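Long-range contacts in citryl-spermidine/3,4-dihydroxybenzoyl-citryl-spermidine:spermidine ligase (Bacillus anthracis, PDB 3TO3), which catalyses the ATP-dependent condensation of spermidine with citryl-spermidine intermediates in the biosynthesis of petrobactin, a siderophore serving iron acquisition and virulence: residues R295-V300 / E372-Y377; S325-N330 / K476-T481; V344-E349 / K458-G463. All coordinates share one frame; numbering follows the deposited sequence.

Contact 1: R295-V300 / E372-Y377. With ATP (adenosine-5'-triphosphate), chain E.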
loop_
_atom_site.group_PDB
_atom_site.type_symbol
_atom_site.label_atom_id
_atom_site.label_comp_id
_atom_site.label_asym_id
_atom_site.label_seq_id
_atom_site.Cartn_x
_atom_site.Cartn_y
_atom_site.Cartn_z
ATOM N N ARG B 295 9.814 30.864 -14.622
ATOM C CA ARG B 295 10.322 30.341 -13.372
ATOM C C ARG B 295 10.683 28.862 -13.517
ATOM O O ARG B 295 10.173 28.169 -14.392
ATOM C CB ARG B 295 9.285 30.566 -12.292
ATOM C CG ARG B 295 9.081 32.070 -12.037
ATOM C CD ARG B 295 10.013 32.545 -10.938
ATOM N NE ARG B 295 9.693 31.820 -9.720
ATOM C CZ ARG B 295 8.574 32.018 -9.031
ATOM N NH1 ARG B 295 7.728 32.951 -9.447
ATOM N NH2 ARG B 295 8.307 31.296 -7.933
ATOM N N PRO B 296 11.608 28.393 -12.690
ATOM C CA PRO B 296 12.102 27.016 -12.772
ATOM C C PRO B 296 11.035 25.972 -12.402
ATOM O O PRO B 296 10.091 26.261 -11.669
ATOM C CB PRO B 296 13.225 26.987 -11.716
ATOM C CG PRO B 296 12.821 28.068 -10.706
ATOM C CD PRO B 296 12.212 29.155 -11.579
ATOM N N TYR B 297 11.208 24.768 -12.936
ATOM C CA TYR B 297 10.446 23.602 -12.537
ATOM C C TYR B 297 10.924 23.130 -11.175
ATOM O O TYR B 297 12.049 23.423 -10.749
ATOM C CB TYR B 297 10.650 22.433 -13.515
ATOM C CG TYR B 297 10.503 22.746 -14.992
ATOM C CD1 TYR B 297 9.251 22.874 -15.582
ATOM C CD2 TYR B 297 11.639 22.880 -15.802
ATOM C CE1 TYR B 297 9.124 23.156 -16.965
ATOM C CE2 TYR B 297 11.539 23.153 -17.147
ATOM C CZ TYR B 297 10.281 23.294 -17.736
ATOM O OH TYR B 297 10.225 23.566 -19.091
ATOM N N VAL B 298 10.059 22.366 -10.522
ATOM C CA VAL B 298 10.333 21.752 -9.247
ATOM C C VAL B 298 10.182 20.250 -9.433
ATOM O O VAL B 298 9.144 19.761 -9.936
ATOM C CB VAL B 298 9.342 22.284 -8.212
ATOM C CG1 VAL B 298 9.817 22.009 -6.878
ATOM C CG2 VAL B 298 9.269 23.770 -8.345
ATOM N N LYS B 299 11.231 19.518 -9.089
ATOM C CA LYS B 299 11.166 18.069 -9.094
ATOM C C LYS B 299 11.186 17.627 -7.648
ATOM O O LYS B 299 12.172 17.878 -6.923
ATOM C CB LYS B 299 12.319 17.448 -9.891
ATOM C CG LYS B 299 12.326 15.922 -9.939
ATOM C CD LYS B 299 13.388 15.398 -10.906
ATOM C CE LYS B 299 13.140 13.945 -11.273
ATOM N NZ LYS B 299 14.233 13.395 -12.141
ATOM N N VAL B 300 10.094 16.996 -7.215
ATOM C CA VAL B 300 9.926 16.728 -5.793
ATOM C C VAL B 300 9.674 15.263 -5.506
ATOM O O VAL B 300 9.293 14.510 -6.395
ATOM C CB VAL B 300 8.803 17.578 -5.186
ATOM C CG1 VAL B 300 9.171 19.034 -5.242
ATOM C CG2 VAL B 300 7.485 17.354 -5.952
ATOM N N GLU B 372 15.987 24.675 -14.682
ATOM C CA GLU B 372 15.707 25.813 -15.577
ATOM C C GLU B 372 14.499 25.529 -16.459
ATOM O O GLU B 372 14.382 24.440 -17.026
ATOM C CB GLU B 372 16.884 26.101 -16.524
ATOM C CG GLU B 372 18.133 26.623 -15.888
ATOM C CD GLU B 372 19.232 26.874 -16.924
ATOM O OE1 GLU B 372 19.484 25.958 -17.768
ATOM O OE2 GLU B 372 19.831 27.989 -16.893
ATOM N N SER B 373 13.624 26.510 -16.603
ATOM C CA SER B 373 12.502 26.420 -17.547
ATOM C C SER B 373 13.023 26.418 -18.962
ATOM O O SER B 373 13.876 27.231 -19.293
ATOM C CB SER B 373 11.610 27.654 -17.407
ATOM O OG SER B 373 10.499 27.548 -18.278
ATOM N N VAL B 374 12.508 25.541 -19.810
ATOM C CA VAL B 374 12.890 25.562 -21.224
ATOM C C VAL B 374 12.552 26.913 -21.896
ATOM O O VAL B 374 13.174 27.299 -22.890
ATOM C CB VAL B 374 12.213 24.430 -22.014
ATOM C CG1 VAL B 374 10.778 24.802 -22.338
ATOM C CG2 VAL B 374 12.966 24.166 -23.283
ATOM N N HIS B 375 11.587 27.642 -21.348
ATOM C CA HIS B 375 11.246 28.969 -21.891
ATOM C C HIS B 375 12.338 30.022 -21.786
ATOM O O HIS B 375 12.332 30.990 -22.532
ATOM C CB HIS B 375 9.941 29.489 -21.296
ATOM C CG HIS B 375 8.778 28.609 -21.603
ATOM N ND1 HIS B 375 8.204 28.556 -22.852
ATOM C CD2 HIS B 375 8.122 27.703 -20.843
ATOM C CE1 HIS B 375 7.222 27.673 -22.843
ATOM N NE2 HIS B 375 7.155 27.140 -21.635
ATOM N N HIS B 376 13.252 29.825 -20.842
ATOM C CA HIS B 376 14.466 30.618 -20.715
ATOM C C HIS B 376 15.211 30.596 -22.052
ATOM O O HIS B 376 15.727 31.612 -22.502
ATOM C CB HIS B 376 15.318 30.013 -19.587
ATOM C CG HIS B 376 16.609 30.726 -19.313
ATOM N ND1 HIS B 376 17.536 31.004 -20.294
ATOM C CD2 HIS B 376 17.149 31.169 -18.150
ATOM C CE1 HIS B 376 18.576 31.618 -19.753
ATOM N NE2 HIS B 376 18.366 31.729 -18.452
ATOM N N TYR B 377 15.255 29.427 -22.686
ATOM C CA TYR B 377 16.012 29.222 -23.930
ATOM C C TYR B 377 15.342 29.433 -25.295
ATOM O O TYR B 377 16.036 29.558 -26.302
ATOM C CB TYR B 377 16.587 27.807 -23.939
ATOM C CG TYR B 377 17.637 27.560 -22.892
ATOM C CD1 TYR B 377 18.947 27.992 -23.080
ATOM C CD2 TYR B 377 17.327 26.873 -21.716
ATOM C CE1 TYR B 377 19.922 27.754 -22.121
ATOM C CE2 TYR B 377 18.295 26.622 -20.748
ATOM C CZ TYR B 377 19.597 27.061 -20.952
ATOM O OH TYR B 377 20.567 26.814 -19.990
HETATM P PB ATP E . 11.561 11.906 -13.960
HETATM O O1B ATP E . 10.686 12.352 -12.816
HETATM O O2B ATP E . 12.826 11.293 -13.419
HETATM O O3B ATP E . 11.878 13.134 -14.891
HETATM P PA ATP E . 10.352 9.495 -14.298
HETATM O O1A ATP E . 10.135 9.618 -12.802
HETATM O O2A ATP E . 11.378 8.425 -14.657
HETATM O O3A ATP E . 10.829 10.862 -14.864
HETATM O "O5'" ATP E . 8.964 9.131 -14.936
HETATM C "C5'" ATP E . 8.646 9.531 -16.216
HETATM C "C4'" ATP E . 7.569 8.851 -16.851
HETATM O "O4'" ATP E . 7.657 9.035 -18.305
HETATM C "C3'" ATP E . 7.660 7.392 -16.616
HETATM O "O3'" ATP E . 6.526 6.946 -15.980
HETATM C "C2'" ATP E . 7.787 6.798 -17.959
HETATM O "O2'" ATP E . 7.118 5.610 -18.033
HETATM C "C1'" ATP E . 7.162 7.838 -18.824
HETATM N N9 ATP E . 7.412 7.708 -20.235
HETATM C C8 ATP E . 6.450 7.723 -21.174
HETATM N N7 ATP E . 7.040 7.583 -22.369
HETATM C C5 ATP E . 8.378 7.487 -22.200
HETATM C C6 ATP E . 9.451 7.336 -23.090
HETATM N N6 ATP E . 9.193 7.249 -24.501
HETATM N N1 ATP E . 10.710 7.271 -22.599
HETATM C C2 ATP E . 10.932 7.351 -21.270
HETATM N N3 ATP E . 9.918 7.495 -20.387
HETATM C C4 ATP E . 8.631 7.566 -20.820
#

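Contact 2: S325-N330 / K476-T481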
loop_
_atom_site.group_PDB
_atom_site.type_symbol
_atom_site.label_atom_id
_atom_site.label_comp_id
_atom_site.label_asym_id
_atom_site.label_seq_id
_atom_site.Cartn_x
_atom_site.Cartn_y
_atom_site.Cartn_z
ATOM N N SER B 325 25.291 19.558 -12.943
ATOM C CA SER B 325 24.839 20.474 -13.991
ATOM C C SER B 325 25.911 21.525 -14.312
ATOM O O SER B 325 26.112 21.855 -15.473
ATOM C CB SER B 325 23.478 21.101 -13.672
ATOM O OG SER B 325 22.455 20.139 -13.777
ATOM N N ASN B 326 26.608 22.025 -13.290
ATOM C CA ASN B 326 27.704 22.971 -13.505
ATOM C C ASN B 326 28.807 22.326 -14.344
ATOM O O ASN B 326 29.307 22.919 -15.302
ATOM C CB ASN B 326 28.249 23.489 -12.167
ATOM C CG ASN B 326 29.512 24.345 -12.320
ATOM O OD1 ASN B 326 30.558 24.037 -11.742
ATOM N ND2 ASN B 326 29.413 25.429 -13.098
ATOM N N TRP B 327 29.162 21.097 -13.987
ATOM C CA TRP B 327 30.121 20.313 -14.756
ATOM C C TRP B 327 29.730 20.128 -16.237
ATOM O O TRP B 327 30.559 20.336 -17.131
ATOM C CB TRP B 327 30.250 18.942 -14.122
ATOM C CG TRP B 327 31.197 18.023 -14.815
ATOM C CD1 TRP B 327 32.460 18.323 -15.240
ATOM C CD2 TRP B 327 31.004 16.627 -15.090
ATOM N NE1 TRP B 327 33.053 17.211 -15.786
ATOM C CE2 TRP B 327 32.182 16.157 -15.704
ATOM C CE3 TRP B 327 29.952 15.733 -14.883
ATOM C CZ2 TRP B 327 32.334 14.835 -16.110
ATOM C CZ3 TRP B 327 30.108 14.428 -15.291
ATOM C CH2 TRP B 327 31.292 13.991 -15.892
ATOM N N LEU B 328 28.490 19.710 -16.505
ATOM C CA LEU B 328 28.059 19.532 -17.903
ATOM C C LEU B 328 28.020 20.861 -18.609
ATOM O O LEU B 328 28.395 20.970 -19.771
ATOM C CB LEU B 328 26.679 18.890 -18.014
ATOM C CG LEU B 328 26.654 17.427 -17.638
ATOM C CD1 LEU B 328 25.202 16.963 -17.587
ATOM C CD2 LEU B 328 27.503 16.631 -18.633
ATOM N N SER B 329 27.567 21.883 -17.908
ATOM C CA SER B 329 27.519 23.202 -18.523
ATOM C C SER B 329 28.903 23.638 -19.037
ATOM O O SER B 329 29.011 24.241 -20.123
ATOM C CB SER B 329 26.969 24.233 -17.542
ATOM O OG SER B 329 26.985 25.533 -18.113
ATOM N N ASN B 330 29.949 23.337 -18.263
ATOM C CA ASN B 330 31.294 23.756 -18.633
ATOM C C ASN B 330 31.811 22.967 -19.808
ATOM O O ASN B 330 32.542 23.501 -20.655
ATOM C CB ASN B 330 32.278 23.657 -17.459
ATOM C CG ASN B 330 32.051 24.751 -16.420
ATOM O OD1 ASN B 330 31.549 25.838 -16.739
ATOM N ND2 ASN B 330 32.409 24.462 -15.171
ATOM N N LYS B 476 38.866 17.651 -14.130
ATOM C CA LYS B 476 37.731 18.544 -13.939
ATOM C C LYS B 476 36.500 17.719 -13.550
ATOM O O LYS B 476 35.459 18.263 -13.168
ATOM C CB LYS B 476 37.473 19.378 -15.200
ATOM C CG LYS B 476 36.564 20.593 -14.982
ATOM C CD LYS B 476 36.247 21.342 -16.291
ATOM C CE LYS B 476 34.978 20.818 -16.978
ATOM N NZ LYS B 476 34.675 21.557 -18.244
ATOM N N CYS B 477 36.637 16.398 -13.641
ATOM C CA CYS B 477 35.595 15.470 -13.208
ATOM C C CYS B 477 35.243 15.690 -11.740
ATOM O O CYS B 477 36.129 15.645 -10.867
ATOM C CB CYS B 477 36.071 14.032 -13.392
ATOM S SG CYS B 477 34.933 12.810 -12.762
ATOM N N PRO B 478 33.950 15.900 -11.448
ATOM C CA PRO B 478 33.579 16.229 -10.072
ATOM C C PRO B 478 33.888 15.047 -9.170
ATOM O O PRO B 478 33.733 13.890 -9.598
ATOM C CB PRO B 478 32.068 16.473 -10.152
ATOM C CG PRO B 478 31.680 16.236 -11.554
ATOM C CD PRO B 478 32.781 15.522 -12.244
ATOM N N ASP B 479 34.307 15.327 -7.937
ATOM C CA ASP B 479 34.721 14.253 -7.059
ATOM C C ASP B 479 33.555 13.976 -6.139
ATOM O O ASP B 479 33.412 14.624 -5.094
ATOM C CB ASP B 479 35.877 14.776 -6.215
ATOM C CG ASP B 479 36.271 13.830 -5.112
ATOM O OD1 ASP B 479 35.794 12.671 -5.140
ATOM O OD2 ASP B 479 37.069 14.234 -4.230
ATOM N N PHE B 480 32.834 12.896 -6.442
ATOM C CA PHE B 480 31.530 12.645 -5.822
ATOM C C PHE B 480 31.676 12.198 -4.369
ATOM O O PHE B 480 30.803 12.427 -3.532
ATOM C CB PHE B 480 30.750 11.619 -6.632
ATOM C CG PHE B 480 30.540 12.025 -8.069
ATOM C CD1 PHE B 480 29.574 12.969 -8.408
ATOM C CD2 PHE B 480 31.314 11.477 -9.085
ATOM C CE1 PHE B 480 29.378 13.350 -9.755
ATOM C CE2 PHE B 480 31.124 11.861 -10.420
ATOM C CZ PHE B 480 30.157 12.798 -10.753
ATOM N N THR B 481 32.810 11.578 -4.084
ATOM C CA THR B 481 33.088 11.016 -2.786
ATOM C C THR B 481 33.023 12.063 -1.688
ATOM O O THR B 481 32.761 11.741 -0.526
ATOM C CB THR B 481 34.449 10.341 -2.832
ATOM O OG1 THR B 481 34.311 9.115 -3.571
ATOM C CG2 THR B 481 34.967 10.057 -1.448
#

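Contact 3: V344-E349 / K458-G463. With ATP (adenosine-5'-triphosphate), chain E.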
loop_
_atom_site.group_PDB
_atom_site.type_symbol
_atom_site.label_atom_id
_atom_site.label_comp_id
_atom_site.label_asym_id
_atom_site.label_seq_id
_atom_site.Cartn_x
_atom_site.Cartn_y
_atom_site.Cartn_z
ATOM N N VAL B 344 23.138 22.950 -28.452
ATOM C CA VAL B 344 22.484 22.133 -27.459
ATOM C C VAL B 344 22.101 22.925 -26.210
ATOM O O VAL B 344 22.873 23.743 -25.735
ATOM C CB VAL B 344 23.443 21.025 -27.017
ATOM C CG1 VAL B 344 22.817 20.202 -25.912
ATOM C CG2 VAL B 344 23.797 20.154 -28.213
ATOM N N ILE B 345 20.897 22.685 -25.694
ATOM C CA ILE B 345 20.439 23.296 -24.448
ATOM C C ILE B 345 20.529 22.244 -23.353
ATOM O O ILE B 345 20.082 21.131 -23.562
ATOM C CB ILE B 345 18.972 23.690 -24.552
ATOM C CG1 ILE B 345 18.769 24.697 -25.669
ATOM C CG2 ILE B 345 18.432 24.213 -23.212
ATOM C CD1 ILE B 345 17.332 24.715 -26.147
ATOM N N LEU B 346 21.135 22.566 -22.210
ATOM C CA LEU B 346 21.072 21.661 -21.050
ATOM C C LEU B 346 20.235 22.326 -19.968
ATOM O O LEU B 346 20.637 23.360 -19.464
ATOM C CB LEU B 346 22.468 21.371 -20.509
ATOM C CG LEU B 346 23.435 20.696 -21.476
ATOM C CD1 LEU B 346 24.712 20.417 -20.748
ATOM C CD2 LEU B 346 22.885 19.424 -22.024
ATOM N N LEU B 347 19.073 21.784 -19.611
ATOM C CA LEU B 347 18.283 22.499 -18.604
ATOM C C LEU B 347 18.945 22.165 -17.264
ATOM O O LEU B 347 18.925 21.015 -16.800
ATOM C CB LEU B 347 16.826 22.029 -18.608
ATOM C CG LEU B 347 16.107 22.193 -19.939
ATOM C CD1 LEU B 347 14.732 21.586 -19.872
ATOM C CD2 LEU B 347 16.042 23.704 -20.329
ATOM N N LYS B 348 19.494 23.187 -16.620
ATOM C CA LYS B 348 20.378 22.943 -15.503
ATOM C C LYS B 348 19.544 22.645 -14.270
ATOM O O LYS B 348 18.560 23.346 -14.017
ATOM C CB LYS B 348 21.301 24.141 -15.255
ATOM C CG LYS B 348 22.336 24.399 -16.353
ATOM C CD LYS B 348 23.260 25.580 -15.963
ATOM C CE LYS B 348 23.907 26.283 -17.186
ATOM N NZ LYS B 348 23.031 27.256 -17.936
ATOM N N GLU B 349 19.946 21.629 -13.500
ATOM C CA GLU B 349 19.325 21.422 -12.217
ATOM C C GLU B 349 20.252 22.242 -11.333
ATOM O O GLU B 349 21.264 21.751 -10.859
ATOM C CB GLU B 349 19.438 19.902 -11.915
ATOM C CG GLU B 349 18.473 19.048 -12.824
ATOM C CD GLU B 349 18.885 17.593 -13.097
ATOM O OE1 GLU B 349 19.771 17.006 -12.443
ATOM O OE2 GLU B 349 18.297 17.002 -14.008
ATOM N N LYS B 458 17.541 17.025 -20.361
ATOM C CA LYS B 458 17.219 17.198 -18.948
ATOM C C LYS B 458 17.376 15.871 -18.220
ATOM O O LYS B 458 17.655 14.851 -18.862
ATOM C CB LYS B 458 15.803 17.756 -18.762
ATOM C CG LYS B 458 14.667 16.947 -19.436
ATOM C CD LYS B 458 13.324 17.642 -19.112
ATOM C CE LYS B 458 12.084 16.818 -19.549
ATOM N NZ LYS B 458 11.921 15.560 -18.738
ATOM N N ASP B 459 17.150 15.910 -16.900
ATOM C CA ASP B 459 17.323 14.784 -15.985
ATOM C C ASP B 459 18.715 14.141 -15.999
ATOM O O ASP B 459 18.878 13.018 -16.482
ATOM C CB ASP B 459 16.237 13.722 -16.207
ATOM C CG ASP B 459 14.887 14.141 -15.643
ATOM O OD1 ASP B 459 14.853 14.769 -14.561
ATOM O OD2 ASP B 459 13.855 13.858 -16.291
ATOM N N PHE B 460 19.710 14.891 -15.528
ATOM C CA PHE B 460 21.107 14.447 -15.306
ATOM C C PHE B 460 21.397 13.739 -13.978
ATOM O O PHE B 460 22.238 12.850 -13.894
ATOM C CB PHE B 460 22.043 15.654 -15.463
ATOM C CG PHE B 460 21.677 16.504 -16.636
ATOM C CD1 PHE B 460 21.500 15.916 -17.877
ATOM C CD2 PHE B 460 21.420 17.861 -16.488
ATOM C CE1 PHE B 460 21.140 16.691 -18.975
ATOM C CE2 PHE B 460 21.039 18.634 -17.575
ATOM C CZ PHE B 460 20.897 18.054 -18.818
ATOM N N HIS B 461 20.716 14.167 -12.930
ATOM C CA HIS B 461 21.148 13.813 -11.612
ATOM C C HIS B 461 21.147 12.296 -11.376
ATOM O O HIS B 461 22.034 11.773 -10.694
ATOM C CB HIS B 461 20.315 14.561 -10.569
ATOM C CG HIS B 461 18.919 14.054 -10.448
ATOM N ND1 HIS B 461 17.918 14.417 -11.326
ATOM C CD2 HIS B 461 18.358 13.193 -9.569
ATOM C CE1 HIS B 461 16.795 13.810 -10.986
ATOM N NE2 HIS B 461 17.038 13.055 -9.926
ATOM N N GLU B 462 20.114 11.608 -11.841
ATOM C CA GLU B 462 20.063 10.141 -11.728
ATOM C C GLU B 462 20.764 9.317 -12.817
ATOM O O GLU B 462 21.469 8.356 -12.507
ATOM C CB GLU B 462 18.615 9.671 -11.581
ATOM C CG GLU B 462 17.667 10.253 -12.637
ATOM C CD GLU B 462 16.199 9.988 -12.320
ATOM O OE1 GLU B 462 15.916 9.337 -11.282
ATOM O OE2 GLU B 462 15.332 10.432 -13.116
ATOM N N GLY B 463 20.561 9.698 -14.080
ATOM C CA GLY B 463 20.878 8.841 -15.215
ATOM C C GLY B 463 22.295 8.728 -15.777
ATOM O O GLY B 463 22.740 7.653 -16.200
HETATM P PB ATP E . 11.561 11.906 -13.960
HETATM O O1B ATP E . 10.686 12.352 -12.816
HETATM O O2B ATP E . 12.826 11.293 -13.419
HETATM O O3B ATP E . 11.878 13.134 -14.891
HETATM P PA ATP E . 10.352 9.495 -14.298
HETATM O O1A ATP E . 10.135 9.618 -12.802
HETATM O O2A ATP E . 11.378 8.425 -14.657
HETATM O O3A ATP E . 10.829 10.862 -14.864
HETATM O "O5'" ATP E . 8.964 9.131 -14.936
HETATM C "C5'" ATP E . 8.646 9.531 -16.216
HETATM C "C4'" ATP E . 7.569 8.851 -16.851
HETATM O "O4'" ATP E . 7.657 9.035 -18.305
HETATM C "C3'" ATP E . 7.660 7.392 -16.616
HETATM O "O3'" ATP E . 6.526 6.946 -15.980
HETATM C "C2'" ATP E . 7.787 6.798 -17.959
HETATM O "O2'" ATP E . 7.118 5.610 -18.033
HETATM C "C1'" ATP E . 7.162 7.838 -18.824
HETATM N N9 ATP E . 7.412 7.708 -20.235
HETATM C C8 ATP E . 6.450 7.723 -21.174
HETATM N N7 ATP E . 7.040 7.583 -22.369
HETATM C C5 ATP E . 8.378 7.487 -22.200
HETATM C C6 ATP E . 9.451 7.336 -23.090
HETATM N N6 ATP E . 9.193 7.249 -24.501
HETATM N N1 ATP E . 10.710 7.271 -22.599
HETATM C C2 ATP E . 10.932 7.351 -21.270
HETATM N N3 ATP E . 9.918 7.495 -20.387
HETATM C C4 ATP E . 8.631 7.566 -20.820
HETATM O O HOH W 1 17.770 18.552 -16.309
#

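Contact 1: R295-V300 / E372-Y377
Tyr-297 presents the edge of its ring to the backbone of Glu-372: CE2 lies 3.1 Å from Glu-372 O, which sits near the ring plane, while Ser-373 CA approaches obliquely, 3.4 Å from the same carbon. The ring of His-375 carries Val-374 CG1 over the centre of one face. The ring of Tyr-377 has Glu-372 OE1 at its edge, in plane.

The polar link across the segments runs from Val-374 N to Tyr-297 OH, 3.1 Å and nearly straight at 169°. Tyr-297 CG lies anti to the carbonyl carbon (chi1 -49°), which carries the ring past Glu-372 until its hydroxyl meets this amide. Ser-373 CB packs 3.4 Å from Arg-295 O. Ser-373 OG accepts from His-375 N at 3.3 Å, an ST turn, and is also bonded to Pro-293 O. Tyr-377 OH donates to Glu-372 OE1 at 2.6 Å, on the syn side of the carboxylate and somewhat out of its plane. OE1 also accepts from Lys-348 N, so two donors grip this one oxygen.

Further along the strand, Lys-299 extends its chain to ATP, NZ lying 2.8 Å from O2B of the nucleotide, although the position of NZ is less certain. The same ammonium is placed to form a salt bridge with Asp-459, with the same reservation.

The backbone of Tyr-297 pairs with Arg-371, so this is the place where strand 367-371 leaves strand 297-306 and the chain turns away. The arrangement is part of the mixed sheet of this IucA/IucC-family ligase; strand 297-306 of the sheet supplies Lys-299 to the ATP site.

Contact 2: S325-N330 / K476-T481
Trp-327 lays one face of its indole against Pro-478. Pro-478 CD stands 3.6 Å from the centroid of the five-membered ring and 17° off the ring normal, which defines a CH-pi contact made over the face; the closest atom pair is Trp-327 CD2 to Pro-478 CD at 3.5 Å. Pro-478 CG extends the same contact toward Trp-327 CE3, so two ring carbons of the proline bear on the indole. Trp-327 CG lies anti to the backbone N (chi1 180°), sending the ring system off the helix and onto the loop.

Two other residues meet the indole from oblique directions. Lys-476 O is 3.6 Å from Trp-327 CD1, and Cys-477 SG is 5.3 Å from the centroid of the six-membered ring, 33° off its normal, a Cys sulfur-aromatic contact. Phe-466 adds an edge-to-face ring contact. The helix concerned is 315-333, and the partner is the loop between strand 465-467 and helix 485-488. The contact thus ties a helix of the IucA/IucC range to a surface loop of the FhuF-like range, away from the nucleotide.

One turn on, Asn-330 also directs its CB toward the loop. The bend of Lys-476 at chi3 brings its amine over this turn: Lys-476 NZ lies 3.3 Å from Asn-330 CB, and Lys-476 CE is 3.9 Å from Trp-327 CD1. The lysine is poorly ordered, so this approach is only loosely defined, and its amine forms a salt bridge with Glu-473.

Contact 3: V344-E349 / K458-G463
Glu-349 reaches from the strand to the backbone of Phe-460 and His-461. Its CB points toward the 458-463 segment, and the chain, extended beyond CG (chi2 154°), sets CD 3.7 Å from Phe-460 N. At the tip the two oxygens divide the work. OE2 accepts from Phe-460 N at 3.0 Å, on the syn side and 26° out of the carboxylate plane. It also takes a bond from a water, 2.8 Å away, that donates to Leu-347 O and accepts from Asp-459 N. OE1 has two weak donors, His-461 N at 3.0 Å and His-461 ND1 at 3.4 Å. Carboxylate and imidazole planes stand 72° apart, with Glu-349 near the ring edge.

Beside this polar cluster, Phe-460 CE2 rests 3.3 Å from Leu-347 O, and Phe-460 CZ packs against Leu-346 CD2 at 4.0 Å.

Asp-459, next to the anchored amides, is a magnesium ligand in the ATP site. Its OD1 and Glu-349 OE2 are like charges 4.1 Å apart, yet both form salt bridges with Arg-371, which probably offsets the repulsion. Through Phe-460 N and the water on Asp-459 N, Glu-349 acts as a second-shell residue that probably positions the metal ligand.

Overall arrangement
Contact 3 is fully buried, contact 1 partly buried, and contact 2 lies at the surface. Contacts 1 and 3 reach the same mixed sheet and both touch ATP, their centres about 11 Å apart; besides the shared nucleotide, Tyr-377 packing on Ile-345 links them. Contact 2 instead joins a helix to an outer loop, yet Leu-328 and Ser-325 of that helix touch Phe-460, and Ser-325 OG is probably hydrogen-bonded to Glu-349 N. The chemistry changes accordingly: a carboxylate on backbone amides in contact 3, a single hydroxyl-amide bond across contact 1, and mainly ring-to-proline packing at contact 2.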